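6-carboxyhexanoate--CoA ligase (Aquifex aeolicus, PDB 5TVA) belongs to the BioW family of ligases and holds adenosine monophosphate and coenzyme A together in this model. Local coordinates at residues T136-W141 against L164-N170; I100-G104 against L212-V216; M8-N13 against R39-F45. All blocks are in the same frame, centred on the assembly; numbering follows the deposited sequence. Where two conformers were deposited one is given.

Each contact involves a strand of a different sheet: contact 1 the parallel sheet with strand 139-141, contact 2 the mixed sheet with strand 214-219, contact 3 the antiparallel sheet with strand 3-12. Along the chain contact 3 closes first; residues 100-104 then open contact 2, and both segments of contact 1 pass before residues 212-216 complete it. The centres lie about 20 Å (1 and 2), 22 Å (1 and 3) and 23 Å (2 and 3) apart. Contacts 1 and 2 meet where Leu166 CG packs 4.2 Å from Arg215 NH1. Coenzyme A touches residues of all three contacts, while AMP touches contacts 1 and 2.

Contact 1: T136-W141 against L164-N170; sequences TIHFDW and LALTFKN. With AMP (adenosine monophosphate), chain C.
Two polar side chains of the helix, Lys169 and Asn170, bind the loop that leads into strand 139-141. Asn170 OD1 accepts the Thr136 hydroxyl at 2.6 Å from OG1, in the carbonyl plane and on a lone pair. The amide has a second partner, since ND2 is bonded to Glu178, and the bonds at OD1 and ND2 together fix how it is turned; Tyr217 holds the threonine hydroxyl from outside the two segments. Lys169 bends at its second torsion (chi2 -125°) and then runs out straight, passing the CB of Phe139, until Lys169 NZ lies 2.9 Å from Ile137 O, nearly in line with that carbonyl. The buried ammonium is also gripped by the carbonyls of Cys230 and Lys234.

The fold here is a helix laid over an edge strand: helix 158-173 covers strand 139-141 of the parallel sheet, their local axes 8.0 Å apart and inclined at 126°, and it reaches the central strand 236-239 as well.

Two CH-pi contacts lie within the apolar layer. Leu166 CA sits over one face of the Phe139 ring, 4.0 Å from its centroid, while Leu166 CD2 comes within 3.5 Å of Phe139 CZ. Farther along, the Ala165 methyl CB lies 3.8 Å from the centroid of the five-membered ring of Trp141, above its face, and Leu164 CB meets the edge of the same indole. Trp141 NE1 is bonded to Val161 O, which steadies the ring's tilt.

The hydrogen bonds to AMP come from the Thr136 backbone, which reads the Watson-Crick edge of adenine: Thr136 N donates to AMP N1 at 2.9 Å, and AMP N6 donates to Thr136 O at 2.9 Å. Thr136, Ile137, Phe139 and Leu166 all touch coenzyme A.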
loop_
_atom_site.group_PDB
_atom_site.type_symbol
_atom_site.label_atom_id
_atom_site.label_comp_id
_atom_site.label_asym_id
_atom_site.label_seq_id
_atom_site.Cartn_x
_atom_site.Cartn_y
_atom_site.Cartn_z
ATOM N N THR A 136 3.222 5.115 3.572
ATOM C CA THR A 136 3.276 4.172 4.684
ATOM C C THR A 136 4.643 3.507 4.700
ATOM O O THR A 136 5.092 2.994 3.669
ATOM C CB THR A 136 2.186 3.108 4.531
ATOM O OG1 THR A 136 0.895 3.722 4.455
ATOM C CG2 THR A 136 2.228 2.113 5.677
ATOM N N ILE A 137 5.319 3.522 5.859
ATOM C CA ILE A 137 6.656 2.940 6.015
ATOM C C ILE A 137 6.738 2.286 7.385
ATOM O O ILE A 137 5.773 2.286 8.155
ATOM C CB ILE A 137 7.806 3.964 5.832
ATOM C CG1 ILE A 137 7.767 5.089 6.872
ATOM C CG2 ILE A 137 7.829 4.567 4.388
ATOM C CD1 ILE A 137 9.118 5.811 6.978
ATOM N N HIS A 138 7.902 1.699 7.678
ATOM C CA HIS A 138 8.204 1.155 9.008
ATOM C C HIS A 138 7.221 0.055 9.393
ATOM O O HIS A 138 6.680 0.024 10.506
ATOM C CB HIS A 138 8.225 2.253 10.075
ATOM C CG HIS A 138 9.438 3.123 10.029
ATOM N ND1 HIS A 138 10.601 2.754 9.388
ATOM C CD2 HIS A 138 9.681 4.338 10.573
ATOM C CE1 HIS A 138 11.502 3.709 9.525
ATOM N NE2 HIS A 138 10.970 4.681 10.245
ATOM N N PHE A 139 6.987 -0.849 8.450
ATOM C CA PHE A 139 6.160 -2.028 8.656
ATOM C C PHE A 139 6.868 -3.210 8.013
ATOM O O PHE A 139 7.591 -3.043 7.028
ATOM C CB PHE A 139 4.752 -1.847 8.047
ATOM C CG PHE A 139 4.759 -1.783 6.566
ATOM C CD1 PHE A 139 4.674 -2.970 5.792
ATOM C CD2 PHE A 139 4.887 -0.570 5.918
ATOM C CE1 PHE A 139 4.729 -2.928 4.400
ATOM C CE2 PHE A 139 4.915 -0.512 4.542
ATOM C CZ PHE A 139 4.848 -1.715 3.766
ATOM N N ASP A 140 6.659 -4.402 8.575
ATOM C CA ASP A 140 7.157 -5.636 7.976
ATOM C C ASP A 140 6.421 -6.814 8.599
ATOM O O ASP A 140 5.875 -6.709 9.709
ATOM C CB ASP A 140 8.678 -5.778 8.165
ATOM C CG ASP A 140 9.313 -6.806 7.198
ATOM O OD1 ASP A 140 8.611 -7.310 6.290
ATOM O OD2 ASP A 140 10.533 -7.060 7.328
ATOM N N TRP A 141 6.374 -7.922 7.852
ATOM C CA TRP A 141 5.996 -9.211 8.433
ATOM C C TRP A 141 7.024 -9.618 9.478
ATOM O O TRP A 141 8.228 -9.587 9.219
ATOM C CB TRP A 141 5.913 -10.324 7.364
ATOM C CG TRP A 141 4.861 -10.137 6.318
ATOM C CD1 TRP A 141 5.051 -9.730 5.035
ATOM C CD2 TRP A 141 3.453 -10.320 6.477
ATOM N NE1 TRP A 141 3.847 -9.644 4.383
ATOM C CE2 TRP A 141 2.851 -10.011 5.246
ATOM C CE3 TRP A 141 2.638 -10.694 7.552
ATOM C CZ2 TRP A 141 1.469 -10.092 5.042
ATOM C CZ3 TRP A 141 1.265 -10.775 7.352
ATOM C CH2 TRP A 141 0.695 -10.477 6.106
ATOM N N LEU A 164 -0.402 -6.792 1.261
ATOM C CA LEU A 164 -1.104 -7.153 2.490
ATOM C C LEU A 164 -0.462 -6.495 3.704
ATOM O O LEU A 164 -1.155 -5.924 4.549
ATOM C CB LEU A 164 -1.136 -8.670 2.679
ATOM C CG LEU A 164 -2.353 -9.388 2.093
ATOM C CD1 LEU A 164 -2.114 -10.892 1.962
ATOM C CD2 LEU A 164 -3.586 -9.100 2.958
ATOM N N ALA A 165 0.864 -6.601 3.831
ATOM C CA ALA A 165 1.511 -6.040 5.011
ATOM C C ALA A 165 1.294 -4.537 5.071
ATOM O O ALA A 165 1.101 -3.978 6.153
ATOM C CB ALA A 165 3.003 -6.378 5.018
ATOM N N LEU A 166 1.275 -3.880 3.905
ATOM C CA LEU A 166 1.095 -2.431 3.826
ATOM C C LEU A 166 -0.326 -2.003 4.224
ATOM O O LEU A 166 -0.490 -1.044 4.990
ATOM C CB LEU A 166 1.441 -1.968 2.407
ATOM C CG LEU A 166 1.447 -0.553 1.786
ATOM C CD1 LEU A 166 0.784 0.512 2.577
ATOM C CD2 LEU A 166 2.859 -0.105 1.419
ATOM N N THR A 167 -1.372 -2.664 3.686
ATOM C CA THR A 167 -2.738 -2.335 4.103
ATOM C C THR A 167 -2.953 -2.609 5.560
ATOM O O THR A 167 -3.752 -1.927 6.213
ATOM C CB THR A 167 -3.820 -3.150 3.404
ATOM O OG1 THR A 167 -3.329 -4.432 2.957
ATOM C CG2 THR A 167 -4.477 -2.385 2.386
ATOM N N PHE A 168 -2.384 -3.702 6.053
ATOM C CA PHE A 168 -2.739 -4.030 7.412
ATOM C C PHE A 168 -2.215 -2.965 8.353
ATOM O O PHE A 168 -2.906 -2.603 9.314
ATOM C CB PHE A 168 -2.248 -5.414 7.806
ATOM C CG PHE A 168 -2.788 -5.841 9.121
ATOM C CD1 PHE A 168 -4.126 -6.191 9.238
ATOM C CD2 PHE A 168 -1.995 -5.812 10.260
ATOM C CE1 PHE A 168 -4.660 -6.551 10.468
ATOM C CE2 PHE A 168 -2.522 -6.168 11.486
ATOM C CZ PHE A 168 -3.854 -6.541 11.593
ATOM N N LYS A 169 -1.025 -2.414 8.055
ATOM C CA LYS A 169 -0.526 -1.291 8.837
ATOM C C LYS A 169 -1.450 -0.088 8.713
ATOM O O LYS A 169 -1.770 0.549 9.719
ATOM C CB LYS A 169 0.897 -0.913 8.421
ATOM C CG LYS A 169 1.727 -0.362 9.606
ATOM C CD LYS A 169 2.328 1.013 9.334
ATOM C CE LYS A 169 3.193 1.446 10.504
ATOM N NZ LYS A 169 3.899 2.736 10.255
ATOM N N ASN A 170 -1.878 0.240 7.486
ATOM C CA ASN A 170 -2.800 1.354 7.286
ATOM C C ASN A 170 -4.031 1.204 8.173
ATOM O O ASN A 170 -4.364 2.105 8.949
ATOM C CB ASN A 170 -3.213 1.454 5.815
ATOM C CG ASN A 170 -2.060 1.853 4.914
ATOM O OD1 ASN A 170 -1.024 2.307 5.386
ATOM N ND2 ASN A 170 -2.235 1.677 3.603
HETATM P P AMP C . 3.125 0.174 -5.928
HETATM O O1P AMP C . 2.495 -0.601 -4.791
HETATM O O2P AMP C . 4.604 0.376 -5.667
HETATM O O3P AMP C . 2.734 -0.231 -7.345
HETATM O "O5'" AMP C . 2.504 1.645 -5.859
HETATM C "C5'" AMP C . 1.187 1.940 -6.324
HETATM C "C4'" AMP C . 0.876 3.402 -6.097
HETATM O "O4'" AMP C . 0.610 3.608 -4.684
HETATM C "C3'" AMP C . 2.024 4.351 -6.447
HETATM O "O3'" AMP C . 1.934 4.856 -7.768
HETATM C "C2'" AMP C . 1.962 5.439 -5.387
HETATM O "O2'" AMP C . 1.099 6.486 -5.804
HETATM C "C1'" AMP C . 1.327 4.712 -4.198
HETATM N N9 AMP C . 2.326 4.221 -3.219
HETATM C C8 AMP C . 3.475 3.571 -3.486
HETATM N N7 AMP C . 4.154 3.284 -2.341
HETATM C C5 AMP C . 3.442 3.753 -1.299
HETATM C C6 AMP C . 3.557 3.768 0.184
HETATM N N6 AMP C . 4.616 3.229 0.829
HETATM N N1 AMP C . 2.557 4.367 0.888
HETATM C C2 AMP C . 1.501 4.927 0.282
HETATM N N3 AMP C . 1.333 4.943 -1.051
HETATM C C4 AMP C . 2.239 4.377 -1.887
#

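Contact 2: I100-G104 against L212-V216; sequences ILSKG and LGGRV. With AMP (adenosine monophosphate), chain C.
Leu101, at the last turn of its helix, drops its isobutyl group onto the backbone of Gly214. Leu101 CD1 lies 3.7 Å from Gly214 O, and Leu101 CD2 rests 3.8 Å from Gly214 CA, where the bare glycine lets the methyl come right up to the chain. Leu101 CD2 also meets Val216 CG2 at 3.8 Å, the two branches crossing at a slant. Farther down, Leu212 puts CD1 under the helix end, 3.4 Å from Ser102 O and 3.6 Å from Gly104 N.

Side chains alternate along the strand, so Arg215, between Gly214 and Val216, leaves on the side away from the helix and reaches AMP. Its chain bends at chi3 (-118°), bringing Arg215 NE within 3.2 Å of AMP O4' in a weak hydrogen bond, while NH1 is held by the Tyr191 hydroxyl. Gly214 CA itself approaches the ribose, making the strand a thin wall between helix and nucleotide.

Helix 91-102 thus packs on the mixed sheet, where strand 214-219 runs between strands 177-181 and 116-119: Leu101 also covers Leu179 and Trp181, and Val216 touches Val116 and Met118.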
loop_
_atom_site.group_PDB
_atom_site.type_symbol
_atom_site.label_atom_id
_atom_site.label_comp_id
_atom_site.label_asym_id
_atom_site.label_seq_id
_atom_site.Cartn_x
_atom_site.Cartn_y
_atom_site.Cartn_z
ATOM N N ILE A 100 -10.477 10.057 -9.019
ATOM C CA ILE A 100 -9.188 10.739 -8.909
ATOM C C ILE A 100 -8.063 9.854 -9.431
ATOM O O ILE A 100 -7.149 10.329 -10.117
ATOM C CB ILE A 100 -8.930 11.186 -7.454
ATOM C CG1 ILE A 100 -9.885 12.312 -7.051
ATOM C CG2 ILE A 100 -7.497 11.665 -7.292
ATOM C CD1 ILE A 100 -9.703 12.813 -5.617
ATOM N N LEU A 101 -8.106 8.559 -9.124
ATOM C CA LEU A 101 -7.014 7.683 -9.528
ATOM C C LEU A 101 -6.995 7.478 -11.039
ATOM O O LEU A 101 -5.928 7.512 -11.668
ATOM C CB LEU A 101 -7.135 6.342 -8.811
ATOM C CG LEU A 101 -6.903 6.322 -7.300
ATOM C CD1 LEU A 101 -6.835 4.881 -6.831
ATOM C CD2 LEU A 101 -5.642 7.076 -6.922
ATOM N N SER A 102 -8.166 7.273 -11.639
ATOM C CA SER A 102 -8.225 6.970 -13.064
ATOM C C SER A 102 -7.867 8.177 -13.919
ATOM O O SER A 102 -7.318 8.017 -15.012
ATOM C CB SER A 102 -9.615 6.448 -13.423
ATOM O OG SER A 102 -10.612 7.255 -12.817
ATOM N N LYS A 103 -8.144 9.383 -13.443
ATOM C CA LYS A 103 -7.872 10.585 -14.216
ATOM C C LYS A 103 -6.519 11.209 -13.895
ATOM O O LYS A 103 -6.226 12.301 -14.391
ATOM C CB LYS A 103 -9.001 11.599 -14.009
ATOM C CG LYS A 103 -10.343 11.078 -14.547
ATOM C CD LYS A 103 -11.547 11.906 -14.098
ATOM C CE LYS A 103 -11.495 13.337 -14.618
ATOM N NZ LYS A 103 -12.739 14.082 -14.271
ATOM N N GLY A 104 -5.683 10.532 -13.107
ATOM C CA GLY A 104 -4.363 11.034 -12.764
ATOM C C GLY A 104 -4.324 11.762 -11.436
ATOM O O GLY A 104 -4.708 12.931 -11.352
ATOM N N LEU A 212 -1.338 4.968 -15.250
ATOM C CA LEU A 212 -1.796 5.678 -14.065
ATOM C C LEU A 212 -2.237 4.694 -12.981
ATOM O O LEU A 212 -2.886 3.681 -13.269
ATOM C CB LEU A 212 -2.950 6.622 -14.411
ATOM C CG LEU A 212 -2.675 7.829 -15.313
ATOM C CD1 LEU A 212 -3.974 8.546 -15.647
ATOM C CD2 LEU A 212 -1.691 8.795 -14.673
ATOM N N GLY A 213 -1.878 5.003 -11.733
ATOM C CA GLY A 213 -2.259 4.199 -10.584
ATOM C C GLY A 213 -2.374 5.054 -9.339
ATOM O O GLY A 213 -2.490 6.280 -9.448
ATOM N N GLY A 214 -2.365 4.440 -8.166
ATOM C CA GLY A 214 -2.352 5.204 -6.935
ATOM C C GLY A 214 -3.094 4.503 -5.814
ATOM O O GLY A 214 -3.597 3.384 -5.957
ATOM N N ARG A 215 -3.133 5.200 -4.672
ATOM C CA ARG A 215 -3.808 4.734 -3.476
ATOM C C ARG A 215 -4.591 5.896 -2.881
ATOM O O ARG A 215 -4.129 7.043 -2.887
ATOM C CB ARG A 215 -2.815 4.175 -2.438
ATOM C CG ARG A 215 -2.395 2.740 -2.678
ATOM C CD ARG A 215 -1.483 2.184 -1.585
ATOM N NE ARG A 215 -0.203 1.835 -2.173
ATOM C CZ ARG A 215 0.249 0.602 -2.388
ATOM N NH1 ARG A 215 -0.435 -0.469 -2.010
ATOM N NH2 ARG A 215 1.428 0.461 -2.943
ATOM N N VAL A 216 -5.781 5.591 -2.380
ATOM C CA VAL A 216 -6.587 6.538 -1.629
ATOM C C VAL A 216 -6.830 5.924 -0.260
ATOM O O VAL A 216 -7.337 4.797 -0.163
ATOM C CB VAL A 216 -7.912 6.875 -2.337
ATOM C CG1 VAL A 216 -8.763 7.829 -1.465
ATOM C CG2 VAL A 216 -7.635 7.510 -3.694
HETATM P P AMP C . 3.125 0.174 -5.928
HETATM O O1P AMP C . 2.495 -0.601 -4.791
HETATM O O2P AMP C . 4.604 0.376 -5.667
HETATM O O3P AMP C . 2.734 -0.231 -7.345
HETATM O "O5'" AMP C . 2.504 1.645 -5.859
HETATM C "C5'" AMP C . 1.187 1.940 -6.324
HETATM C "C4'" AMP C . 0.876 3.402 -6.097
HETATM O "O4'" AMP C . 0.610 3.608 -4.684
HETATM C "C3'" AMP C . 2.024 4.351 -6.447
HETATM O "O3'" AMP C . 1.934 4.856 -7.768
HETATM C "C2'" AMP C . 1.962 5.439 -5.387
HETATM O "O2'" AMP C . 1.099 6.486 -5.804
HETATM C "C1'" AMP C . 1.327 4.712 -4.198
HETATM N N9 AMP C . 2.326 4.221 -3.219
HETATM C C8 AMP C . 3.475 3.571 -3.486
HETATM N N7 AMP C . 4.154 3.284 -2.341
HETATM C C5 AMP C . 3.442 3.753 -1.299
HETATM C C6 AMP C . 3.557 3.768 0.184
HETATM N N6 AMP C . 4.616 3.229 0.829
HETATM N N1 AMP C . 2.557 4.367 0.888
HETATM C C2 AMP C . 1.501 4.927 0.282
HETATM N N3 AMP C . 1.333 4.943 -1.051
HETATM C C4 AMP C . 2.239 4.377 -1.887
#

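Contact 3: M8-N13 against R39-F45; sequences MRAQKN and RPKEFDF. With COA (coenzyme A), chain D.
A classic beta bulge, with Asp44 and Phe45 both facing Gln11, joins the end of strand 3-12 to the loop that enters strand 45-52. Gln11 and Phe45 form an antiparallel hydrogen-bonded pair: Gln11 N donates to Phe45 O over 2.8 Å in a nearly straight bond (167°). In return, Gln11 O takes Asp44 N at 2.9 Å and, more weakly, Phe45 N at 3.4 Å, so one carbonyl serves the two residues of the bulge. In the conformer described, Asp44 OD2 also accepts the backbone N of Asn13, a bond to be read with caution because Asp44 is modelled twice.

On one side of the strand, Ala10 and Met8 face the loop. Ala10 CB packs 3.9 Å from Pro40 CG and also meets Phe43 CB. Met8 leaves with CG trans to its own N (chi1 179°), then curls at the next two torsions, which carries Met8 CE to 3.7 Å from Arg39 CD. Near the end of strand 3-12 the Lys12 chain crosses Glu42, with Lys12 CE 3.6 Å from Glu42 CG. The ammonium and the carboxylate of this pair stay well apart.

Gln11 and Phe45 point the same way and lie side by side. Beside them, Arg9 NH2 stands at the edge of the Phe45 ring, 4.1 Å from Phe45 CE2, the guanidinium turned 45° from the ring. Arg9 NH1 donates to O4A of coenzyme A at 3.1 Å, and the ribose C4B lies over one face of the guanidinium.

Strand 3-12 is the middle member of the antiparallel sheet, bonded through Met8 and Ala10 to strand 15-25 and through Arg9 to Asn47 of strand 45-52; Arg39 reaches across to helix 158-173 through a salt bridge with Asp162.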
loop_
_atom_site.group_PDB
_atom_site.type_symbol
_atom_site.label_atom_id
_atom_site.label_comp_id
_atom_site.label_asym_id
_atom_site.label_seq_id
_atom_site.Cartn_x
_atom_site.Cartn_y
_atom_site.Cartn_z
ATOM N N MET A 8 15.303 0.519 1.359
ATOM C CA MET A 8 15.957 0.647 0.064
ATOM C C MET A 8 15.027 1.353 -0.908
ATOM O O MET A 8 13.832 1.064 -0.952
ATOM C CB MET A 8 16.340 -0.738 -0.482
ATOM C CG MET A 8 17.040 -0.751 -1.876
ATOM S SD MET A 8 15.954 -0.599 -3.330
ATOM C CE MET A 8 14.991 -2.109 -3.200
ATOM N N ARG A 9 15.578 2.283 -1.681
ATOM C CA ARG A 9 14.913 2.851 -2.846
ATOM C C ARG A 9 15.920 2.906 -3.985
ATOM O O ARG A 9 17.126 3.043 -3.750
ATOM C CB ARG A 9 14.378 4.248 -2.564
ATOM C CG ARG A 9 15.485 5.273 -2.347
ATOM C CD ARG A 9 14.913 6.605 -1.936
ATOM N NE ARG A 9 15.877 7.689 -2.084
ATOM C CZ ARG A 9 16.567 8.202 -1.070
ATOM N NH1 ARG A 9 16.386 7.730 0.159
ATOM N NH2 ARG A 9 17.433 9.178 -1.278
ATOM N N ALA A 10 15.429 2.783 -5.221
ATOM C CA ALA A 10 16.298 2.763 -6.398
ATOM C C ALA A 10 15.629 3.501 -7.544
ATOM O O ALA A 10 14.410 3.416 -7.718
ATOM C CB ALA A 10 16.648 1.334 -6.832
ATOM N N GLN A 11 16.430 4.249 -8.300
ATOM C CA GLN A 11 15.976 5.049 -9.427
ATOM C C GLN A 11 16.648 4.577 -10.709
ATOM O O GLN A 11 17.714 3.952 -10.691
ATOM C CB GLN A 11 16.277 6.552 -9.235
ATOM C CG GLN A 11 15.358 7.241 -8.263
ATOM C CD GLN A 11 15.657 8.715 -8.123
ATOM O OE1 GLN A 11 16.794 9.158 -8.333
ATOM N NE2 GLN A 11 14.629 9.497 -7.779
ATOM N N LYS A 12 16.011 4.899 -11.827
ATOM C CA LYS A 12 16.596 4.711 -13.146
ATOM C C LYS A 12 16.096 5.842 -14.025
ATOM O O LYS A 12 14.883 6.030 -14.153
ATOM C CB LYS A 12 16.234 3.354 -13.748
ATOM C CG LYS A 12 17.331 2.843 -14.654
ATOM C CD LYS A 12 16.797 2.175 -15.918
ATOM C CE LYS A 12 17.912 1.936 -16.952
ATOM N NZ LYS A 12 17.450 2.165 -18.365
ATOM N N ASN A 13 17.028 6.601 -14.605
ATOM C CA ASN A 13 16.696 7.761 -15.429
ATOM C C ASN A 13 15.824 8.745 -14.664
ATOM O O ASN A 13 14.868 9.297 -15.207
ATOM C CB ASN A 13 16.003 7.350 -16.734
ATOM C CG ASN A 13 16.804 6.340 -17.543
ATOM O OD1 ASN A 13 16.303 5.269 -17.897
ATOM N ND2 ASN A 13 18.047 6.681 -17.850
ATOM N N ARG A 39 17.292 -6.461 -5.363
ATOM C CA ARG A 39 15.881 -6.393 -5.755
ATOM C C ARG A 39 15.655 -5.778 -7.132
ATOM O O ARG A 39 14.927 -6.381 -7.936
ATOM C CB ARG A 39 15.064 -5.657 -4.680
ATOM C CG ARG A 39 13.537 -5.609 -4.981
ATOM C CD ARG A 39 12.732 -4.988 -3.821
ATOM N NE ARG A 39 11.289 -4.879 -4.079
ATOM C CZ ARG A 39 10.407 -5.831 -3.765
ATOM N NH1 ARG A 39 10.824 -6.968 -3.217
ATOM N NH2 ARG A 39 9.111 -5.658 -4.003
ATOM N N PRO A 40 16.152 -4.589 -7.457
ATOM C CA PRO A 40 15.887 -4.066 -8.803
ATOM C C PRO A 40 16.803 -4.677 -9.859
ATOM O O PRO A 40 17.962 -4.999 -9.603
ATOM C CB PRO A 40 16.136 -2.560 -8.664
ATOM C CG PRO A 40 17.082 -2.440 -7.532
ATOM C CD PRO A 40 16.851 -3.604 -6.604
ATOM N N LYS A 41 16.266 -4.797 -11.078
ATOM C CA LYS A 41 17.032 -5.345 -12.198
ATOM C C LYS A 41 18.054 -4.337 -12.716
ATOM O O LYS A 41 19.254 -4.637 -12.821
ATOM C CB LYS A 41 16.081 -5.780 -13.332
ATOM C CG LYS A 41 15.051 -6.871 -12.997
ATOM C CD LYS A 41 15.534 -7.674 -11.730
ATOM C CE LYS A 41 16.831 -8.561 -11.871
ATOM N NZ LYS A 41 17.555 -8.702 -10.548
ATOM N N GLU A 42 17.590 -3.141 -13.064
ATOM C CA GLU A 42 18.425 -2.055 -13.561
ATOM C C GLU A 42 18.171 -0.840 -12.684
ATOM O O GLU A 42 17.032 -0.599 -12.298
ATOM C CB GLU A 42 18.095 -1.722 -15.036
ATOM C CG GLU A 42 19.257 -1.200 -15.893
ATOM C CD GLU A 42 20.568 -1.919 -15.615
ATOM O OE1 GLU A 42 21.525 -1.249 -15.142
ATOM O OE2 GLU A 42 20.644 -3.146 -15.883
ATOM N N PHE A 43 19.226 -0.086 -12.363
ATOM C CA PHE A 43 19.108 1.166 -11.632
ATOM C C PHE A 43 20.394 1.940 -11.837
ATOM O O PHE A 43 21.454 1.346 -12.025
ATOM C CB PHE A 43 18.875 0.943 -10.134
ATOM C CG PHE A 43 20.016 0.237 -9.430
ATOM C CD1 PHE A 43 20.080 -1.161 -9.385
ATOM C CD2 PHE A 43 21.015 0.970 -8.801
ATOM C CE1 PHE A 43 21.127 -1.818 -8.720
ATOM C CE2 PHE A 43 22.072 0.325 -8.145
ATOM C CZ PHE A 43 22.130 -1.071 -8.103
ATOM N N ASP A 44 20.296 3.263 -11.823
ATOM C CA ASP A 44 21.444 4.156 -11.838
ATOM C C ASP A 44 21.745 4.754 -10.467
ATOM O O ASP A 44 22.805 5.371 -10.286
ATOM C CB ASP A 44 21.210 5.301 -12.833
ATOM C CG ASP A 44 20.685 4.822 -14.176
ATOM O OD1 ASP A 44 21.474 4.258 -14.963
ATOM O OD2 ASP A 44 19.488 5.035 -14.460
ATOM N N PHE A 45 20.821 4.633 -9.513
ATOM C CA PHE A 45 21.022 5.157 -8.166
ATOM C C PHE A 45 20.248 4.286 -7.191
ATOM O O PHE A 45 19.101 3.926 -7.460
ATOM C CB PHE A 45 20.564 6.617 -8.023
ATOM C CG PHE A 45 20.625 7.138 -6.607
ATOM C CD1 PHE A 45 21.823 7.568 -6.053
ATOM C CD2 PHE A 45 19.479 7.185 -5.818
ATOM C CE1 PHE A 45 21.871 8.061 -4.740
ATOM C CE2 PHE A 45 19.521 7.675 -4.512
ATOM C CZ PHE A 45 20.717 8.101 -3.972
HETATM N N1A COA D . 7.780 6.065 -4.775
HETATM C C2A COA D . 8.338 7.127 -5.376
HETATM N N3A COA D . 9.352 7.783 -4.826
HETATM C C4A COA D . 9.833 7.413 -3.622
HETATM C C5A COA D . 9.278 6.314 -2.962
HETATM C C6A COA D . 8.209 5.638 -3.604
HETATM N N6A COA D . 7.567 4.448 -2.912
HETATM N N7A COA D . 9.931 6.135 -1.812
HETATM C C8A COA D . 10.857 7.070 -1.726
HETATM N N9A COA D . 10.833 7.827 -2.826
HETATM C C1B COA D . 11.733 9.012 -2.921
HETATM C C2B COA D . 11.810 9.911 -3.812
HETATM O O2B COA D . 10.523 10.412 -4.298
HETATM C C3B COA D . 12.360 11.019 -2.682
HETATM O O3B COA D . 11.225 11.308 -1.823
HETATM P P3B COA D . 10.311 12.714 -1.710
HETATM O O7A COA D . 10.095 12.954 -0.247
HETATM O O8A COA D . 10.971 13.904 -2.340
HETATM O O9A COA D . 8.961 12.535 -2.353
HETATM C C4B COA D . 13.311 10.397 -2.043
HETATM O O4B COA D . 13.200 8.891 -2.452
HETATM C C5B COA D . 13.256 10.503 -0.444
HETATM O O5B COA D . 12.320 9.624 0.078
HETATM P P1A COA D . 12.468 8.827 1.544
HETATM O O1A COA D . 11.240 9.145 2.408
HETATM O O2A COA D . 13.740 9.171 2.281
HETATM O O3A COA D . 12.420 7.212 1.226
HETATM P P2A COA D . 13.054 5.964 2.164
HETATM O O4A COA D . 14.549 5.894 1.825
HETATM O O5A COA D . 12.945 6.280 3.663
HETATM O O6A COA D . 12.248 4.546 1.725
HETATM C CBP COA D . 10.285 3.055 0.953
HETATM C CCP COA D . 10.801 4.471 1.524
HETATM C CDP COA D . 10.695 2.915 -0.537
HETATM C CEP COA D . 11.056 1.916 1.656
HETATM C CAP COA D . 8.676 2.905 1.141
HETATM O OAP COA D . 7.967 3.223 0.002
HETATM C C9P COA D . 8.170 1.492 1.546
HETATM O O9P COA D . 8.019 1.181 2.709
HETATM N N8P COA D . 7.846 0.498 0.526
HETATM C C7P COA D . 7.381 -0.880 0.890
HETATM C C6P COA D . 5.972 -1.176 0.398
HETATM C C5P COA D . 5.789 -1.142 -1.161
HETATM O O5P COA D . 6.200 -0.256 -1.810
HETATM N N4P COA D . 5.055 -2.264 -1.801
HETATM C C3P COA D . 4.886 -2.275 -3.311
HETATM C C2P COA D . 3.800 -3.298 -3.667
HETATM S S1P COA D . 2.363 -2.832 -2.653
#